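Local coordinates for protein Hydrogenase/urease maturation factor HypB (Helicobacter pylori, PDB 4LPS) that serves as a low-activity GTPase and metal-binding factor required to insert nickel into [NiFe] hydrogenase and to mature urease, at residues I100-G103 with E104-H107; D86-R89 with L90-K93; L229-K232 with R233-Y236. All blocks are in the same frame, centred on the assembly; numbering follows the deposited sequence.

Interaction 1 of 3, residues I100-G103 with E104-H107. With NI (nickel (II) ion), chain F.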
loop_
_atom_site.group_PDB
_atom_site.type_symbol
_atom_site.label_atom_id
_atom_site.label_comp_id
_atom_site.label_asym_id
_atom_site.label_seq_id
_atom_site.Cartn_x
_atom_site.Cartn_y
_atom_site.Cartn_z
ATOM N N ILE A 100 5.587 4.656 -12.244
ATOM C CA ILE A 100 5.271 3.746 -13.331
ATOM C C ILE A 100 4.029 4.262 -14.036
ATOM O O ILE A 100 2.979 4.416 -13.412
ATOM C CB ILE A 100 5.013 2.303 -12.846
ATOM C CG1 ILE A 100 6.238 1.732 -12.133
ATOM C CG2 ILE A 100 4.638 1.408 -14.015
ATOM C CD1 ILE A 100 6.051 0.292 -11.684
ATOM N N THR A 101 4.149 4.566 -15.321
ATOM C CA THR A 101 2.982 4.984 -16.077
ATOM C C THR A 101 2.479 3.770 -16.840
ATOM O O THR A 101 3.130 3.288 -17.768
ATOM C CB THR A 101 3.284 6.151 -17.036
ATOM O OG1 THR A 101 4.455 5.856 -17.807
ATOM C CG2 THR A 101 3.517 7.433 -16.250
ATOM N N THR A 102 1.310 3.287 -16.432
ATOM C CA THR A 102 0.714 2.092 -17.010
ATOM C C THR A 102 0.039 2.404 -18.336
ATOM O O THR A 102 -0.216 1.509 -19.143
ATOM C CB THR A 102 -0.314 1.466 -16.053
ATOM O OG1 THR A 102 -1.437 2.347 -15.915
ATOM C CG2 THR A 102 0.309 1.242 -14.681
ATOM N N GLY A 103 -0.245 3.683 -18.558
ATOM C CA GLY A 103 -0.920 4.112 -19.766
ATOM C C GLY A 103 -2.408 3.831 -19.725
ATOM O O GLY A 103 -3.208 4.747 -19.531
ATOM N N GLU A 104 -2.789 2.569 -19.901
ATOM C CA GLU A 104 -4.201 2.204 -19.836
ATOM C C GLU A 104 -4.498 1.127 -18.795
ATOM O O GLU A 104 -5.646 0.964 -18.388
ATOM C CB GLU A 104 -4.709 1.754 -21.208
ATOM C CG GLU A 104 -4.617 2.831 -22.277
ATOM C CD GLU A 104 -5.385 2.471 -23.532
ATOM O OE1 GLU A 104 -4.976 1.525 -24.235
ATOM O OE2 GLU A 104 -6.406 3.138 -23.811
ATOM N N ALA A 105 -3.473 0.398 -18.361
ATOM C CA ALA A 105 -3.687 -0.720 -17.445
ATOM C C ALA A 105 -4.150 -0.230 -16.075
ATOM O O ALA A 105 -3.597 0.725 -15.519
ATOM C CB ALA A 105 -2.415 -1.547 -17.311
ATOM N N CYS A 106 -5.156 -0.908 -15.528
ATOM C CA CYS A 106 -5.836 -0.454 -14.318
ATOM C C CYS A 106 -5.165 -0.953 -13.047
ATOM O O CYS A 106 -5.730 -0.850 -11.957
ATOM C CB CYS A 106 -7.287 -0.923 -14.338
ATOM S SG CYS A 106 -7.468 -2.728 -14.327
ATOM N N HIS A 107 -3.956 -1.477 -13.191
ATOM C CA HIS A 107 -3.300 -2.186 -12.108
ATOM C C HIS A 107 -1.816 -2.313 -12.398
ATOM O O HIS A 107 -1.382 -2.121 -13.536
ATOM C CB HIS A 107 -3.915 -3.575 -11.939
ATOM C CG HIS A 107 -3.734 -4.452 -13.138
ATOM N ND1 HIS A 107 -4.630 -4.481 -14.184
ATOM C CD2 HIS A 107 -2.738 -5.309 -13.472
ATOM C CE1 HIS A 107 -4.203 -5.330 -15.103
ATOM N NE2 HIS A 107 -3.059 -5.844 -14.695
HETATM NI NI NI F . -9.652 -3.180 -14.446
#

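Interaction 2 of 3, residues D86-R89 with L90-K93. With MG (magnesium ion), chain C; GDP (guanosine-5'-diphosphate), chain D.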
loop_
_atom_site.group_PDB
_atom_site.type_symbol
_atom_site.label_atom_id
_atom_site.label_comp_id
_atom_site.label_asym_id
_atom_site.label_seq_id
_atom_site.Cartn_x
_atom_site.Cartn_y
_atom_site.Cartn_z
ATOM N N ASP A 86 1.876 12.100 -8.348
ATOM C CA ASP A 86 2.110 11.497 -7.040
ATOM C C ASP A 86 3.605 11.398 -6.726
ATOM O O ASP A 86 4.031 11.696 -5.611
ATOM C CB ASP A 86 1.451 10.119 -6.948
ATOM C CG ASP A 86 -0.061 10.195 -7.005
ATOM O OD1 ASP A 86 -0.617 11.238 -6.599
ATOM O OD2 ASP A 86 -0.696 9.211 -7.441
ATOM N N ALA A 87 4.394 10.974 -7.708
ATOM C CA ALA A 87 5.833 10.808 -7.523
ATOM C C ALA A 87 6.505 12.133 -7.177
ATOM O O ALA A 87 7.403 12.182 -6.333
ATOM C CB ALA A 87 6.463 10.205 -8.770
ATOM N N ASP A 88 6.076 13.198 -7.847
ATOM C CA ASP A 88 6.599 14.537 -7.592
ATOM C C ASP A 88 6.283 15.032 -6.184
ATOM O O ASP A 88 7.145 15.612 -5.524
ATOM C CB ASP A 88 6.057 15.532 -8.619
ATOM C CG ASP A 88 6.803 15.477 -9.936
ATOM O OD1 ASP A 88 7.967 15.025 -9.944
ATOM O OD2 ASP A 88 6.226 15.898 -10.963
ATOM N N ARG A 89 5.049 14.821 -5.733
ATOM C CA ARG A 89 4.672 15.169 -4.363
ATOM C C ARG A 89 5.593 14.500 -3.348
ATOM O O ARG A 89 5.982 15.110 -2.351
ATOM C CB ARG A 89 3.222 14.769 -4.078
ATOM C CG ARG A 89 2.169 15.719 -4.635
ATOM C CD ARG A 89 0.790 15.072 -4.625
ATOM N NE ARG A 89 0.316 14.815 -3.265
ATOM C CZ ARG A 89 -0.815 14.178 -2.968
ATOM N NH1 ARG A 89 -1.158 13.993 -1.702
ATOM N NH2 ARG A 89 -1.598 13.722 -3.934
ATOM N N LEU A 90 5.930 13.240 -3.605
ATOM C CA LEU A 90 6.773 12.465 -2.702
ATOM C C LEU A 90 8.226 12.937 -2.744
ATOM O O LEU A 90 8.886 13.028 -1.706
ATOM C CB LEU A 90 6.686 10.978 -3.046
ATOM C CG LEU A 90 5.358 10.296 -2.696
ATOM C CD1 LEU A 90 5.347 8.860 -3.173
ATOM C CD2 LEU A 90 5.114 10.345 -1.203
ATOM N N ARG A 91 8.720 13.235 -3.943
ATOM C CA ARG A 91 10.101 13.690 -4.107
ATOM C C ARG A 91 10.279 15.083 -3.515
ATOM O O ARG A 91 11.354 15.414 -3.011
ATOM C CB ARG A 91 10.521 13.661 -5.581
ATOM C CG ARG A 91 10.733 12.245 -6.120
ATOM C CD ARG A 91 11.288 12.217 -7.543
ATOM N NE ARG A 91 10.365 12.753 -8.542
ATOM C CZ ARG A 91 9.792 12.021 -9.493
ATOM N NH1 ARG A 91 10.049 10.722 -9.575
ATOM N NH2 ARG A 91 8.967 12.583 -10.366
ATOM N N LYS A 92 9.231 15.897 -3.594
ATOM C CA LYS A 92 9.205 17.197 -2.925
ATOM C C LYS A 92 9.421 17.048 -1.412
ATOM O O LYS A 92 9.888 17.976 -0.747
ATOM C CB LYS A 92 7.877 17.910 -3.217
ATOM C CG LYS A 92 7.644 19.223 -2.465
ATOM C CD LYS A 92 8.739 20.247 -2.742
ATOM C CE LYS A 92 8.412 21.602 -2.121
ATOM N NZ LYS A 92 7.503 22.405 -2.982
ATOM N N LYS A 93 9.091 15.873 -0.877
ATOM C CA LYS A 93 9.254 15.603 0.551
ATOM C C LYS A 93 10.544 14.856 0.895
ATOM O O LYS A 93 10.747 14.470 2.048
ATOM C CB LYS A 93 8.055 14.809 1.076
ATOM C CG LYS A 93 6.764 15.608 1.147
ATOM C CD LYS A 93 6.670 16.341 2.476
ATOM C CE LYS A 93 6.612 15.360 3.630
ATOM N NZ LYS A 93 6.585 16.033 4.957
HETATM MG MG MG C . -1.903 8.929 -5.165
HETATM P PB GDP D . -4.623 9.066 -3.250
HETATM O O1B GDP D . -5.164 9.491 -4.592
HETATM O O2B GDP D . -3.117 8.997 -3.285
HETATM O O3B GDP D . -5.143 7.698 -2.883
HETATM O O3A GDP D . -5.109 10.103 -2.127
HETATM P PA GDP D . -4.529 11.602 -1.994
HETATM O O1A GDP D . -3.311 11.608 -1.107
HETATM O O2A GDP D . -4.230 12.215 -3.338
HETATM O "O5'" GDP D . -5.725 12.352 -1.243
HETATM C "C5'" GDP D . -6.862 12.814 -1.968
HETATM C "C4'" GDP D . -7.522 13.931 -1.173
HETATM O "O4'" GDP D . -7.840 13.463 0.139
HETATM C "C3'" GDP D . -6.571 15.100 -0.996
HETATM O "O3'" GDP D . -7.329 16.305 -1.139
HETATM C "C2'" GDP D . -6.084 15.003 0.431
HETATM O "O2'" GDP D . -5.849 16.301 0.972
HETATM C "C1'" GDP D . -7.263 14.337 1.115
HETATM N N9 GDP D . -6.874 13.544 2.302
HETATM C C8 GDP D . -5.903 12.616 2.404
HETATM N N7 GDP D . -5.876 12.091 3.654
HETATM C C5 GDP D . -6.856 12.680 4.369
HETATM C C6 GDP D . -7.389 12.597 5.750
HETATM O O6 GDP D . -6.891 11.816 6.585
HETATM N N1 GDP D . -8.422 13.384 6.078
HETATM C C2 GDP D . -8.978 14.237 5.197
HETATM N N2 GDP D . -10.020 15.008 5.591
HETATM N N3 GDP D . -8.544 14.365 3.920
HETATM C C4 GDP D . -7.510 13.627 3.465
HETATM O O HOH W 1 -2.872 10.950 -5.479
#

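Interaction 3 of 3, residues L229-K232 with R233-Y236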
loop_
_atom_site.group_PDB
_atom_site.type_symbol
_atom_site.label_atom_id
_atom_site.label_comp_id
_atom_site.label_asym_id
_atom_site.label_seq_id
_atom_site.Cartn_x
_atom_site.Cartn_y
_atom_site.Cartn_z
ATOM N N LEU A 229 6.994 -1.438 11.374
ATOM C CA LEU A 229 8.326 -1.720 11.893
ATOM C C LEU A 229 8.368 -3.089 12.558
ATOM O O LEU A 229 9.341 -3.831 12.413
ATOM C CB LEU A 229 8.758 -0.639 12.888
ATOM C CG LEU A 229 9.250 0.692 12.314
ATOM C CD1 LEU A 229 9.706 1.619 13.430
ATOM C CD2 LEU A 229 10.375 0.462 11.314
ATOM N N GLU A 230 7.312 -3.415 13.295
ATOM C CA GLU A 230 7.243 -4.697 13.982
ATOM C C GLU A 230 7.036 -5.831 12.982
ATOM O O GLU A 230 7.561 -6.932 13.161
ATOM C CB GLU A 230 6.122 -4.685 15.024
ATOM C CG GLU A 230 5.753 -6.059 15.572
ATOM C CD GLU A 230 6.880 -6.705 16.363
ATOM O OE1 GLU A 230 7.814 -5.989 16.788
ATOM O OE2 GLU A 230 6.835 -7.939 16.557
ATOM N N LYS A 231 6.275 -5.559 11.926
ATOM C CA LYS A 231 6.030 -6.561 10.895
ATOM C C LYS A 231 7.324 -6.922 10.170
ATOM O O LYS A 231 7.564 -8.094 9.874
ATOM C CB LYS A 231 4.962 -6.073 9.916
ATOM C CG LYS A 231 3.549 -6.329 10.430
ATOM C CD LYS A 231 3.355 -7.822 10.669
ATOM C CE LYS A 231 2.019 -8.125 11.315
ATOM N NZ LYS A 231 2.129 -8.023 12.796
ATOM N N LYS A 232 8.147 -5.918 9.878
ATOM C CA LYS A 232 9.459 -6.168 9.291
ATOM C C LYS A 232 10.325 -6.965 10.253
ATOM O O LYS A 232 11.067 -7.858 9.843
ATOM C CB LYS A 232 10.164 -4.861 8.925
ATOM C CG LYS A 232 11.590 -5.078 8.433
ATOM C CD LYS A 232 12.258 -3.798 7.972
ATOM C CE LYS A 232 13.712 -4.068 7.603
ATOM N NZ LYS A 232 13.863 -4.426 6.160
ATOM N N ARG A 233 10.220 -6.629 11.536
ATOM C CA ARG A 233 10.958 -7.314 12.594
ATOM C C ARG A 233 10.642 -8.806 12.617
ATOM O O ARG A 233 11.541 -9.640 12.712
ATOM C CB ARG A 233 10.631 -6.692 13.952
ATOM C CG ARG A 233 11.770 -6.729 14.949
ATOM C CD ARG A 233 11.888 -5.398 15.674
ATOM N NE ARG A 233 10.602 -4.968 16.229
ATOM C CZ ARG A 233 10.257 -3.701 16.443
ATOM N NH1 ARG A 233 9.067 -3.416 16.955
ATOM N NH2 ARG A 233 11.098 -2.720 16.147
ATOM N N GLU A 234 9.354 -9.126 12.555
ATOM C CA GLU A 234 8.888 -10.508 12.509
ATOM C C GLU A 234 9.171 -11.151 11.159
ATOM O O GLU A 234 9.107 -12.374 11.021
ATOM C CB GLU A 234 7.385 -10.574 12.789
ATOM C CG GLU A 234 6.943 -9.913 14.083
ATOM C CD GLU A 234 5.430 -9.867 14.219
ATOM O OE1 GLU A 234 4.732 -10.201 13.235
ATOM O OE2 GLU A 234 4.938 -9.502 15.307
ATOM N N ASN A 235 9.477 -10.311 10.173
ATOM C CA ASN A 235 9.523 -10.708 8.768
ATOM C C ASN A 235 8.227 -11.412 8.364
ATOM O O ASN A 235 8.247 -12.523 7.834
ATOM C CB ASN A 235 10.731 -11.606 8.476
ATOM C CG ASN A 235 10.926 -11.848 6.985
ATOM O OD1 ASN A 235 10.769 -10.937 6.173
ATOM N ND2 ASN A 235 11.257 -13.081 6.622
ATOM N N TYR A 236 7.097 -10.773 8.655
ATOM C CA TYR A 236 5.817 -11.258 8.156
ATOM C C TYR A 236 5.804 -11.227 6.637
ATOM O O TYR A 236 6.061 -10.189 6.027
ATOM C CB TYR A 236 4.650 -10.433 8.701
ATOM C CG TYR A 236 3.317 -10.816 8.094
ATOM C CD1 TYR A 236 2.588 -11.893 8.584
ATOM C CD2 TYR A 236 2.790 -10.103 7.023
ATOM C CE1 TYR A 236 1.373 -12.247 8.026
ATOM C CE2 TYR A 236 1.579 -10.450 6.457
ATOM C CZ TYR A 236 0.874 -11.521 6.964
ATOM O OH TYR A 236 -0.334 -11.865 6.402
HETATM O O HOH W 2 2.274 -9.407 15.636
HETATM O O HOH W 3 11.765 -8.583 7.544
#

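Interaction 1 of 3, residues I100-G103 with E104-H107
The hydroxyl Thr102 OG1 donates to Ala105 O across 2.7 Å, tying the two arms of the turn that leaves edge strand 97-101 of the parallel sheet in this P-loop GTPase domain. OG1 comes in within the carbonyl plane and uses a lone pair of Ala105 O, with a C=O...OG1 angle of 138°. Thr102 chi1 is 67°, which sets OG1 between the backbone N and the carbonyl carbon and aims it at the returning chain. The methyl CG2, beside the backbone N, faces His107 O at 3.9 Å; that carbonyl oxygen is buried and has no polar partner in the model. The two CB atoms of Thr102 and Ala105 also meet, 3.9 Å apart.

At the bend itself Glu104 N binds Thr102 O at 2.9 Å, closing a classic gamma-turn centred on Gly103, whose positive phi fits that conformation. The bond is not straight, and the donor stands above the carbonyl plane instead of on a lone pair. The Glu104 side chain runs outward from the turn.

Past the turn the chain delivers Cys106 to the metal. Cys106 SG binds nickel at 2.2 Å, and Cys142 SG supplies a second thiolate. His107 is a proposed nickel ligand needed only in the nucleotide-free state; here, with GDP bound, its ND1 stays 5.2 Å from the nickel. The ring instead stacks on Tyr146, and NE2 bonds to Glu109. The other ring nitrogen supports the first-shell ligand: His107 ND1 donates in the ring plane to Cys106 SG at 3.3 Å, with an almost perfectly straight N-H...S angle of 178°.

Interaction 2 of 3, residues D86-R89 with L90-K93
Asp88 OD1 and Arg91 NH2 form a 2.7 Å salt bridge on the outer side of helix 85-91, the helix of the beta-alpha-beta unit that joins strands 74-80 and 97-101. The oxygen lies at the edge of the guanidinium, in its plane, but the nitrogen meets the carboxylate from above its plane, and the two flat groups are turned 70° apart. Arg91 chi3 of -66° bends the chain back to bring this edge over. Both terminal nitrogens have a further partner: NH2 also binds Asn84 OD1, and NH1 binds Ala97 O at the start of the next strand. One face of the group looks toward Ala87, with NH1 3.7 Å from Ala87 CB.

The backbone is served by regular helical bonds: Leu90 N to Asp86 O, Arg91 N to Ala87 O and Lys92 N to Asp88 O. Lys93 N turns to Leu90 O at 3.0 Å as the chain leaves the helix, while Lys93 NZ pairs with Asp68.

Toward the nucleotide, the same helix presents Asp86 and Arg89. Asp86 OD2 binds magnesium at 2.6 Å, in a shell completed in part by Thr60, Glu135 and GDP O2B. A water on the metal bridges Asp86 OD1 and GDP O2A. Arg89 spans the alpha-phosphate with both terminal nitrogens, NH1 also pairing with Glu64: NH1 reaches GDP O1A at 3.3 Å, and NH2 points almost straight at GDP O2A, 3.1 Å away with an N-H...O angle of 177°.

Interaction 3 of 3, residues L229-K232 with R233-Y236
The Arg233 guanidinium lies with one face over Leu229 O, about 4.1 Å above the plane, and with Glu230 OE1 at its edge. Side-on, Arg233 NE and NH1 both grip that single oxygen, NE at 3.0 Å and NH1 at 2.9 Å, NH1 taking the anti lone pair. Glu230 CG stands anti to the backbone N and the chain bends at chi2 (65°), swinging the carboxylate toward Arg233 and Glu234. The Tyr236 ring is approached obliquely by Lys231 CD, which packs 3.5 Å from Tyr236 CB; both side chains rest on Met152 of strand 152-158, and Tyr236 OH bonds to Asp177.

Helix 218-234 ends in a Schellman motif. Asn235, with positive phi, is the C-prime residue: Tyr236 N closes on Lys231 O at 3.0 Å, and Asn235 N makes a weak bond to Lys232 O. A water joins Lys232 O to Asn235 OD1, which also binds Gln237.

Lys231 NZ makes a weak 3.4 Å salt bridge to Glu234 OE1, and another water donates to Glu234 OE2 and takes a weak bond from Lys231 NZ. Glu230 OE2 comes within 2.8 Å of Glu234 OE2; so close an approach implies that one of the acids probably carries a proton.

Interactions 1 and 2 serve the two working sites of one GTPase domain. Helix 85-91 runs into strand 97-101, so the magnesium- and GDP-binding segment 86-93 precedes the turn at 100-107 that carries a nickel cysteine; their nearest atoms are about 7 Å apart. The metals themselves are 17.1 Å apart, magnesium to nickel. Interaction 3 ends the last helix, away from both sites: its nearest atoms are about 17 Å from interaction 2 and about 20 Å from interaction 1, which lies on the opposite side of the chain's centre.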